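Local coordinates for protein glutamate--tRNA ligase (Methanothermobacter thermautotrophicus, PDB 3AII) that probably attaches glutamate to the acceptor end of tRNA(Glu), first activating the amino acid with ATP as a class I aminoacyl-tRNA synthetase, at residues His113-Ala116 with Ala117-His121; Asp144-Ala147 with Tyr148-Pro152; Ser169-Met172 with Glu173-Glu177; Val504-Pro507 with Asp508-Val512. One frame throughout, in Å; residues are numbered along the deposited sequence.

Contact 1: residues His113-Ala116 with Ala117-His121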
loop_
_atom_site.group_PDB
_atom_site.type_symbol
_atom_site.label_atom_id
_atom_site.label_comp_id
_atom_site.label_asym_id
_atom_site.label_seq_id
_atom_site.Cartn_x
_atom_site.Cartn_y
_atom_site.Cartn_z
ATOM N N HIS A 113 2.558 2.483 4.180
ATOM C CA HIS A 113 3.747 1.691 4.477
ATOM C C HIS A 113 4.805 1.933 3.433
ATOM O O HIS A 113 5.974 2.055 3.741
ATOM C CB HIS A 113 3.445 0.198 4.458
ATOM C CG HIS A 113 2.599 -0.272 5.590
ATOM N ND1 HIS A 113 1.307 -0.716 5.420
ATOM C CD2 HIS A 113 2.874 -0.403 6.913
ATOM C CE1 HIS A 113 0.812 -1.085 6.589
ATOM N NE2 HIS A 113 1.743 -0.911 7.510
ATOM N N ALA A 114 4.394 1.966 2.171
ATOM C CA ALA A 114 5.359 2.075 1.093
ATOM C C ALA A 114 6.279 3.279 1.265
ATOM O O ALA A 114 7.473 3.191 0.987
ATOM C CB ALA A 114 4.645 2.114 -0.271
ATOM N N ARG A 115 5.729 4.403 1.719
ATOM C CA ARG A 115 6.536 5.593 1.958
ATOM C C ARG A 115 7.684 5.369 2.960
ATOM O O ARG A 115 8.834 5.693 2.663
ATOM C CB ARG A 115 5.648 6.749 2.419
ATOM C CG ARG A 115 6.373 8.063 2.452
ATOM C CD ARG A 115 5.441 9.220 2.757
ATOM N NE ARG A 115 6.195 10.462 2.875
ATOM C CZ ARG A 115 5.744 11.555 3.479
ATOM N NH1 ARG A 115 4.538 11.557 4.022
ATOM N NH2 ARG A 115 6.504 12.641 3.540
ATOM N N ALA A 116 7.378 4.829 4.139
ATOM C CA ALA A 116 8.424 4.541 5.129
ATOM C C ALA A 116 9.447 3.558 4.579
ATOM O O ALA A 116 10.653 3.698 4.793
ATOM C CB ALA A 116 7.814 3.996 6.418
ATOM N N ALA A 117 8.961 2.547 3.873
ATOM C CA ALA A 117 9.851 1.517 3.341
ATOM C C ALA A 117 10.799 2.101 2.303
ATOM O O ALA A 117 12.010 1.880 2.344
ATOM C CB ALA A 117 9.039 0.389 2.736
ATOM N N ILE A 118 10.233 2.865 1.377
ATOM C CA ILE A 118 11.027 3.476 0.315
ATOM C C ILE A 118 12.048 4.475 0.868
ATOM O O ILE A 118 13.219 4.435 0.507
ATOM C CB ILE A 118 10.117 4.147 -0.725
ATOM C CG1 ILE A 118 9.363 3.078 -1.524
ATOM C CG2 ILE A 118 10.940 5.030 -1.671
ATOM C CD1 ILE A 118 8.093 3.566 -2.133
ATOM N N LEU A 119 11.609 5.363 1.755
ATOM C CA LEU A 119 12.514 6.381 2.270
ATOM C C LEU A 119 13.672 5.748 3.037
ATOM O O LEU A 119 14.831 6.111 2.850
ATOM C CB LEU A 119 11.760 7.393 3.143
ATOM C CG LEU A 119 10.777 8.256 2.357
ATOM C CD1 LEU A 119 9.932 9.112 3.291
ATOM C CD2 LEU A 119 11.533 9.113 1.354
ATOM N N ASN A 120 13.364 4.782 3.890
ATOM C CA ASN A 120 14.414 4.138 4.654
ATOM C C ASN A 120 15.363 3.358 3.770
ATOM O O ASN A 120 16.581 3.356 3.984
ATOM C CB ASN A 120 13.814 3.257 5.744
ATOM C CG ASN A 120 13.382 4.060 6.938
ATOM O OD1 ASN A 120 14.211 4.470 7.749
ATOM N ND2 ASN A 120 12.087 4.312 7.050
ATOM N N HIS A 121 14.807 2.710 2.756
ATOM C CA HIS A 121 15.630 2.003 1.786
ATOM C C HIS A 121 16.515 2.977 0.997
ATOM O O HIS A 121 17.711 2.749 0.848
ATOM C CB HIS A 121 14.755 1.172 0.862
ATOM C CG HIS A 121 15.497 0.562 -0.283
ATOM N ND1 HIS A 121 16.550 -0.309 -0.112
ATOM C CD2 HIS A 121 15.333 0.699 -1.621
ATOM C CE1 HIS A 121 17.005 -0.686 -1.295
ATOM N NE2 HIS A 121 16.283 -0.086 -2.228
#

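Contact 2: residues Asp144-Ala147 with Tyr148-Pro152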
loop_
_atom_site.group_PDB
_atom_site.type_symbol
_atom_site.label_atom_id
_atom_site.label_comp_id
_atom_site.label_asym_id
_atom_site.label_seq_id
_atom_site.Cartn_x
_atom_site.Cartn_y
_atom_site.Cartn_z
ATOM N N ASP A 144 -2.279 -10.785 12.056
ATOM C CA ASP A 144 -2.772 -11.592 10.952
ATOM C C ASP A 144 -1.661 -12.548 10.541
ATOM O O ASP A 144 -0.623 -12.129 10.031
ATOM C CB ASP A 144 -3.180 -10.697 9.783
ATOM C CG ASP A 144 -3.776 -11.477 8.637
ATOM O OD1 ASP A 144 -4.166 -10.848 7.636
ATOM O OD2 ASP A 144 -3.850 -12.717 8.735
ATOM N N PRO A 145 -1.861 -13.843 10.795
ATOM C CA PRO A 145 -0.829 -14.860 10.571
ATOM C C PRO A 145 -0.259 -14.812 9.153
ATOM O O PRO A 145 0.922 -15.084 8.961
ATOM C CB PRO A 145 -1.590 -16.173 10.775
ATOM C CG PRO A 145 -2.735 -15.822 11.625
ATOM C CD PRO A 145 -3.128 -14.431 11.260
ATOM N N GLU A 146 -1.087 -14.462 8.175
ATOM C CA GLU A 146 -0.639 -14.451 6.787
ATOM C C GLU A 146 0.350 -13.313 6.499
ATOM O O GLU A 146 1.144 -13.388 5.558
ATOM C CB GLU A 146 -1.847 -14.387 5.840
ATOM C CG GLU A 146 -2.689 -13.129 6.010
ATOM C CD GLU A 146 -4.087 -13.256 5.427
ATOM O OE1 GLU A 146 -4.372 -14.281 4.770
ATOM O OE2 GLU A 146 -4.903 -12.328 5.637
ATOM N N ALA A 147 0.312 -12.267 7.320
ATOM C CA ALA A 147 1.142 -11.091 7.082
ATOM C C ALA A 147 2.640 -11.340 7.202
ATOM O O ALA A 147 3.440 -10.618 6.606
ATOM C CB ALA A 147 0.719 -9.942 8.002
ATOM N N TYR A 148 3.045 -12.327 7.996
ATOM C CA TYR A 148 4.469 -12.580 8.156
ATOM C C TYR A 148 5.130 -12.871 6.815
ATOM O O TYR A 148 6.261 -12.456 6.568
ATOM C CB TYR A 148 4.731 -13.741 9.117
ATOM C CG TYR A 148 4.352 -13.429 10.549
ATOM C CD1 TYR A 148 5.186 -12.669 11.357
ATOM C CD2 TYR A 148 3.157 -13.885 11.080
ATOM C CE1 TYR A 148 4.840 -12.383 12.669
ATOM C CE2 TYR A 148 2.801 -13.607 12.377
ATOM C CZ TYR A 148 3.640 -12.856 13.168
ATOM O OH TYR A 148 3.269 -12.589 14.466
ATOM N N ASP A 149 4.428 -13.604 5.965
ATOM C CA ASP A 149 4.960 -13.890 4.634
ATOM C C ASP A 149 4.621 -12.804 3.618
ATOM O O ASP A 149 5.394 -12.560 2.688
ATOM C CB ASP A 149 4.466 -15.246 4.136
ATOM C CG ASP A 149 5.095 -16.409 4.887
ATOM O OD1 ASP A 149 6.243 -16.270 5.370
ATOM O OD2 ASP A 149 4.435 -17.463 4.994
ATOM N N MET A 150 3.475 -12.152 3.790
ATOM C CA MET A 150 3.031 -11.159 2.807
ATOM C C MET A 150 3.906 -9.907 2.805
ATOM O O MET A 150 4.220 -9.353 1.745
ATOM C CB MET A 150 1.561 -10.770 3.008
ATOM C CG MET A 150 0.567 -11.874 2.702
ATOM S SD MET A 150 -1.126 -11.250 2.778
ATOM C CE MET A 150 -1.160 -10.527 4.414
ATOM N N ILE A 151 4.300 -9.465 3.994
ATOM C CA ILE A 151 5.079 -8.243 4.116
ATOM C C ILE A 151 6.419 -8.292 3.377
ATOM O O ILE A 151 6.737 -7.389 2.619
ATOM C CB ILE A 151 5.228 -7.832 5.597
ATOM C CG1 ILE A 151 3.891 -7.260 6.091
ATOM C CG2 ILE A 151 6.356 -6.810 5.760
ATOM C CD1 ILE A 151 3.834 -7.023 7.602
ATOM N N PRO A 152 7.214 -9.346 3.586
ATOM C CA PRO A 152 8.468 -9.324 2.824
ATOM C C PRO A 152 8.249 -9.435 1.313
ATOM O O PRO A 152 9.002 -8.860 0.529
ATOM C CB PRO A 152 9.236 -10.542 3.361
ATOM C CG PRO A 152 8.277 -11.280 4.254
ATOM C CD PRO A 152 7.229 -10.332 4.679
HETATM O O HOH W 1 2.817 -15.782 7.100
#

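Contact 3: residues Ser169-Met172 with Glu173-Glu177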
loop_
_atom_site.group_PDB
_atom_site.type_symbol
_atom_site.label_atom_id
_atom_site.label_comp_id
_atom_site.label_asym_id
_atom_site.label_seq_id
_atom_site.Cartn_x
_atom_site.Cartn_y
_atom_site.Cartn_z
ATOM N N SER A 169 8.076 -10.934 18.540
ATOM C CA SER A 169 7.556 -11.982 19.413
ATOM C C SER A 169 8.605 -13.054 19.704
ATOM O O SER A 169 8.419 -13.875 20.596
ATOM C CB SER A 169 6.273 -12.604 18.846
ATOM O OG SER A 169 6.507 -13.183 17.583
ATOM N N ASP A 170 9.725 -13.025 18.981
ATOM C CA ASP A 170 10.847 -13.911 19.292
ATOM C C ASP A 170 11.719 -13.330 20.396
ATOM O O ASP A 170 12.663 -13.981 20.863
ATOM C CB ASP A 170 11.752 -14.088 18.068
ATOM C CG ASP A 170 11.202 -15.071 17.057
ATOM O OD1 ASP A 170 11.539 -14.914 15.865
ATOM O OD2 ASP A 170 10.462 -15.997 17.446
ATOM N N ARG A 171 11.425 -12.094 20.792
ATOM C CA ARG A 171 12.296 -11.343 21.689
ATOM C C ARG A 171 11.722 -11.106 23.080
ATOM O O ARG A 171 12.223 -10.263 23.822
ATOM C CB ARG A 171 12.668 -9.990 21.036
ATOM C CG ARG A 171 13.472 -10.168 19.735
ATOM C CD ARG A 171 13.719 -8.855 18.979
ATOM N NE ARG A 171 14.475 -7.861 19.748
ATOM C CZ ARG A 171 15.805 -7.850 19.856
ATOM N NH1 ARG A 171 16.539 -8.797 19.276
ATOM N NH2 ARG A 171 16.405 -6.903 20.569
ATOM N N MET A 172 10.684 -11.854 23.456
ATOM C CA MET A 172 10.043 -11.581 24.751
ATOM C C MET A 172 11.020 -11.575 25.934
ATOM O O MET A 172 10.956 -10.687 26.788
ATOM C CB MET A 172 8.870 -12.540 25.001
ATOM C CG MET A 172 7.851 -12.567 23.877
ATOM S SD MET A 172 6.998 -10.985 23.727
ATOM C CE MET A 172 6.220 -10.949 25.332
ATOM N N GLU A 173 11.929 -12.552 26.005
ATOM C CA GLU A 173 12.856 -12.617 27.129
ATOM C C GLU A 173 13.803 -11.427 27.149
ATOM O O GLU A 173 14.305 -11.034 28.199
ATOM C CB GLU A 173 13.628 -13.941 27.140
ATOM C CG GLU A 173 12.712 -15.143 27.273
ATOM C CD GLU A 173 12.060 -15.222 28.647
ATOM O OE1 GLU A 173 12.594 -14.607 29.603
ATOM O OE2 GLU A 173 11.018 -15.907 28.766
ATOM N N THR A 174 14.034 -10.853 25.971
ATOM C CA THR A 174 14.857 -9.658 25.887
ATOM C C THR A 174 14.122 -8.487 26.540
ATOM O O THR A 174 14.700 -7.729 27.333
ATOM C CB THR A 174 15.201 -9.336 24.421
ATOM O OG1 THR A 174 16.021 -10.392 23.888
ATOM C CG2 THR A 174 15.938 -8.014 24.307
ATOM N N TYR A 175 12.839 -8.333 26.211
ATOM C CA TYR A 175 12.069 -7.257 26.836
ATOM C C TYR A 175 11.971 -7.462 28.341
ATOM O O TYR A 175 11.956 -6.496 29.090
ATOM C CB TYR A 175 10.676 -7.125 26.210
ATOM C CG TYR A 175 10.724 -7.022 24.710
ATOM C CD1 TYR A 175 11.520 -6.058 24.087
ATOM C CD2 TYR A 175 9.959 -7.856 23.917
ATOM C CE1 TYR A 175 11.569 -5.965 22.713
ATOM C CE2 TYR A 175 9.999 -7.772 22.546
ATOM C CZ TYR A 175 10.810 -6.828 21.953
ATOM O OH TYR A 175 10.857 -6.756 20.585
ATOM N N TYR A 176 11.868 -8.714 28.781
ATOM C CA TYR A 176 11.803 -8.990 30.224
ATOM C C TYR A 176 13.133 -8.662 30.898
ATOM O O TYR A 176 13.162 -8.066 31.971
ATOM C CB TYR A 176 11.433 -10.458 30.469
ATOM C CG TYR A 176 10.080 -10.886 29.928
ATOM C CD1 TYR A 176 9.074 -9.961 29.655
ATOM C CD2 TYR A 176 9.808 -12.230 29.706
ATOM C CE1 TYR A 176 7.852 -10.367 29.151
ATOM C CE2 TYR A 176 8.593 -12.650 29.200
ATOM C CZ TYR A 176 7.609 -11.718 28.936
ATOM O OH TYR A 176 6.398 -12.164 28.457
ATOM N N GLU A 177 14.229 -9.053 30.254
ATOM C CA GLU A 177 15.579 -8.761 30.741
ATOM C C GLU A 177 15.764 -7.264 30.938
ATOM O O GLU A 177 16.259 -6.802 31.991
ATOM C CB GLU A 177 16.622 -9.275 29.738
ATOM C CG GLU A 177 18.066 -9.005 30.150
ATOM C CD GLU A 177 19.052 -9.291 29.025
ATOM O OE1 GLU A 177 18.677 -10.009 28.071
ATOM O OE2 GLU A 177 20.199 -8.794 29.090
HETATM O O HOH W 2 12.793 -14.411 23.806
#

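Contact 4: residues Val504-Pro507 with Asp508-Val512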
loop_
_atom_site.group_PDB
_atom_site.type_symbol
_atom_site.label_atom_id
_atom_site.label_comp_id
_atom_site.label_asym_id
_atom_site.label_seq_id
_atom_site.Cartn_x
_atom_site.Cartn_y
_atom_site.Cartn_z
ATOM N N VAL A 504 -13.696 -5.821 -17.874
ATOM C CA VAL A 504 -12.734 -5.043 -17.121
ATOM C C VAL A 504 -13.326 -4.776 -15.749
ATOM O O VAL A 504 -14.469 -4.306 -15.635
ATOM C CB VAL A 504 -12.428 -3.711 -17.823
ATOM C CG1 VAL A 504 -11.396 -2.913 -17.028
ATOM C CG2 VAL A 504 -11.929 -3.970 -19.249
ATOM N N ILE A 505 -12.573 -5.115 -14.709
ATOM C CA ILE A 505 -12.999 -4.808 -13.344
ATOM C C ILE A 505 -12.494 -3.430 -12.985
ATOM O O ILE A 505 -11.291 -3.173 -13.048
ATOM C CB ILE A 505 -12.484 -5.834 -12.338
ATOM C CG1 ILE A 505 -12.861 -7.240 -12.799
ATOM C CG2 ILE A 505 -13.031 -5.513 -10.948
ATOM C CD1 ILE A 505 -14.341 -7.427 -13.061
ATOM N N MET A 506 -13.415 -2.537 -12.628
ATOM C CA MET A 506 -13.070 -1.142 -12.385
ATOM C C MET A 506 -12.646 -0.945 -10.929
ATOM O O MET A 506 -12.788 -1.856 -10.110
ATOM C CB MET A 506 -14.241 -0.213 -12.754
ATOM C CG MET A 506 -14.791 -0.403 -14.166
ATOM S SD MET A 506 -13.541 -0.144 -15.454
ATOM C CE MET A 506 -13.297 1.609 -15.377
ATOM N N PRO A 507 -12.087 0.227 -10.608
ATOM C CA PRO A 507 -11.522 0.384 -9.268
ATOM C C PRO A 507 -12.561 0.312 -8.144
ATOM O O PRO A 507 -12.165 0.145 -6.994
ATOM C CB PRO A 507 -10.846 1.759 -9.334
ATOM C CG PRO A 507 -10.515 1.924 -10.792
ATOM C CD PRO A 507 -11.711 1.343 -11.492
ATOM N N ASP A 508 -13.850 0.417 -8.465
ATOM C CA ASP A 508 -14.903 0.199 -7.469
ATOM C C ASP A 508 -15.425 -1.238 -7.498
ATOM O O ASP A 508 -16.462 -1.556 -6.902
ATOM C CB ASP A 508 -16.054 1.188 -7.659
ATOM C CG ASP A 508 -16.786 0.989 -8.967
ATOM O OD1 ASP A 508 -16.382 0.108 -9.756
ATOM O OD2 ASP A 508 -17.774 1.717 -9.201
ATOM N N ALA A 509 -14.691 -2.099 -8.192
ATOM C CA ALA A 509 -14.999 -3.521 -8.294
ATOM C C ALA A 509 -16.175 -3.828 -9.215
ATOM O O ALA A 509 -16.570 -4.987 -9.355
ATOM C CB ALA A 509 -15.228 -4.126 -6.912
ATOM N N SER A 510 -16.732 -2.797 -9.843
ATOM C CA SER A 510 -17.813 -3.020 -10.794
ATOM C C SER A 510 -17.253 -3.689 -12.044
ATOM O O SER A 510 -16.074 -3.542 -12.358
ATOM C CB SER A 510 -18.529 -1.714 -11.155
ATOM O OG SER A 510 -17.673 -0.805 -11.825
ATOM N N ARG A 511 -18.102 -4.442 -12.730
ATOM C CA ARG A 511 -17.699 -5.194 -13.913
ATOM C C ARG A 511 -18.179 -4.459 -15.169
ATOM O O ARG A 511 -19.364 -4.167 -15.299
ATOM C CB ARG A 511 -18.319 -6.595 -13.862
ATOM C CG ARG A 511 -17.748 -7.587 -14.872
ATOM C CD ARG A 511 -18.737 -8.693 -15.233
ATOM N NE ARG A 511 -19.369 -9.308 -14.067
ATOM C CZ ARG A 511 -20.684 -9.352 -13.868
ATOM N NH1 ARG A 511 -21.512 -8.819 -14.758
ATOM N NH2 ARG A 511 -21.173 -9.934 -12.780
ATOM N N VAL A 512 -17.259 -4.143 -16.081
ATOM C CA VAL A 512 -17.629 -3.562 -17.370
ATOM C C VAL A 512 -17.432 -4.603 -18.472
ATOM O O VAL A 512 -16.312 -5.036 -18.721
ATOM C CB VAL A 512 -16.800 -2.294 -17.684
ATOM C CG1 VAL A 512 -17.060 -1.807 -19.120
ATOM C CG2 VAL A 512 -17.093 -1.197 -16.674
#

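Contact 1: residues His113-Ala116 with Ala117-His121
Two successive turns of helix 111-126, the helix that carries the end of the predicted HIGH motif, meet where Asn120 bends back onto Ala116. The backbone N of Asn120 gives the ordinary helical bond to Ala116 O at 3.1 Å, and the side-chain ND2 of Asn120 reaches the same Ala116 O at 2.7 Å. The two donors come from opposite faces of the carbonyl plane, so this oxygen is gripped twice. With Asn120 CG beside its own backbone N (chi1 -80°), the amide folds back along the helix, and Ala116 O lies close to the amide plane. ND2 also donates to Leu291 O, which ties the helix to strand 289-291. A leucine in place of Asn120 would probably leave Leu291 O without this donor and Ala116 O with the helical bond alone.

One residue back, the Arg115 and Leu119 side chains run alongside each other in the same direction, with Arg115 CG 3.8 Å from Leu119 CD1. The arginine chain runs out extended, and its guanidinium donates to the carbonyls of Gly321 and Gly376. Ala114 CB touches Ile118 CD1 at 4.2 Å. Phe101 of strand 98-101 packs on Ala116 and Ala117, and Leu155 and Leu158 of helix 147-158 touch Ala117 and Ala114. Helix 111-126 joins strands 98-101 and 130-135 in a beta-alpha-beta unit of the Rossmann-type catalytic domain of class I synthetases.

Contact 2: residues Asp144-Ala147 with Tyr148-Pro152
The chain makes a type I beta turn from Asp144 to Ala147 and runs straight on into helix 147-158. Ala147 N closes the turn on Asp144 O, Asp144 OD2 takes a weak capping bond from Glu146 N, and Ile151 N bonds to Ala147 O at 3.0 Å, nearly straight at 167°. Glu146 O takes Met150 N in its carbonyl plane, with a weak bond from Asp149 N. A water bridges the start of the helix, donating to Pro145 O and accepting from Asp149 N.

One helical turn on, the Met150 side chain slants across that of Glu146. Bent at its last torsion (chi3 -54°), the methionine brings CE to within 3.4 Å of Glu146 CG and 4.1 Å of Ala147 CB. An alanine here would probably open a gap beside Glu146 CG and Ala147 CB, which would lose their methyl partner. Tyr148 sets its ring edge against Pro145 O, with CD2 3.3 Å from that oxygen in the ring plane, while its hydroxyl bonds to Asp137.

Glu146 OE2 accepts from Trp347 NE1 and lies 2.6 Å from Asp144 OD1. So close an approach suggests that one of the two acids is protonated and donates to the other.

Contact 3: residues Ser169-Met172 with Glu173-Glu177
Tyr175 lays one face of its ring over the carbonyl of Arg171, whose oxygen sits 3.3 Å above the ring plane, offset toward the rim. The ring crosses the arginine side chain at about a right angle: Tyr175 OH is 3.7 Å from Arg171 CB and lies at the edge of the guanidinium, in its plane, with guanidinium and ring planes 72° apart. What draws both polar ends to one place is Asp281 of helix 274-284, which forms a salt bridge with Arg171 NE and a hydrogen bond with Tyr175 OH. The bend in the arginine chain (chi3 60°) also brings Arg171 NH2 alongside the methyl of Thr174, 3.9 Å from CG2.

One residue further along, the ring-over-carbonyl pattern recurs. Met172 O lies over one face of the Tyr176 ring, again offset toward the rim, and also accepts from Tyr176 N at 2.9 Å in its carbonyl plane. Met172 is bent at both chi2 and chi3, which curls its methyl back until CE stands 3.4 Å from Tyr176 OH. That hydroxyl bonds to Val270 O, and Phe226 meets the ring edge-to-face.

Arg171 O takes a well-directed bond from Tyr175 N at 3.1 Å and a weak one from Thr174 N. A water joins Asp170 O to Glu173 N, supplying the partner for an amide of the first turn. Arg171 is at the N-cap position, and this is the N-terminal end of helix 172-184, packed in the catalytic domain against helix 274-284 and strand 270-272.

Contact 4: residues Val504-Pro507 with Asp508-Val512
Met506 and Val512 cross obliquely on one face of the hairpin, and closely: Met506 CG is 3.5 Å from Val512 CG2, a snug contact, shorter than two carbons normally keep. The bend at chi2 turns the sulfur back, and Met506 SD stands 3.9 Å from Val512 CG2. On the other face Ile505 slants across Arg511, resting CD1 on Arg511 CG at 3.9 Å, while the guanidinium leads away.

Between these faces runs a beta hairpin of strands 500-505 and 511-516 in the anticodon-binding region. Val504 and Val512 form a hydrogen-bonded antiparallel pair, Ile505 and Arg511 a non-hydrogen-bonded one, and Met506 N gives an almost straight bond to Ser510 O (174°). The chain reverses through a type I turn from Met506 to Ala509, whose Ala509 N meets Met506 O from above the carbonyl plane.

Asp508 braces the loop through Ser510. Its CG sits between backbone N and carbonyl carbon (chi1 65°), which swings OD1 toward Ser510. Ser510 OG donates to the syn lone pair of Asp508 OD1 at 2.6 Å. Ser510 N reaches Asp508 OD1 at 2.9 Å from above the carboxylate plane, making an Asx turn. Met506 CB packs 3.6 Å from Ser510 OG.

In the fold
Contacts 1, 2 and 3 all belong to the catalytic domain, whereas contact 4 lies in the anticodon-binding part, its centre about 47 Å from that of contact 3. Contact 1 is the buried one, set mid-helix and joined to its neighbours by apolar packing and by bonds to carbonyl oxygens. Contacts 2 and 3 are partly buried helix starts, about 5 Å apart at their nearest atoms; both use a water near the first turn, but contact 2 has a close pair of acid groups, contact 3 aromatic rings laid over carbonyls. Asp137 links them, bonding to Tyr148 and to Ser169. Helix 147-158, begun in contact 2, also packs on Ala114 and Ala117 of contact 1. Contact 4, at the surface, relies instead on strand pairing and a carboxylate-held turn.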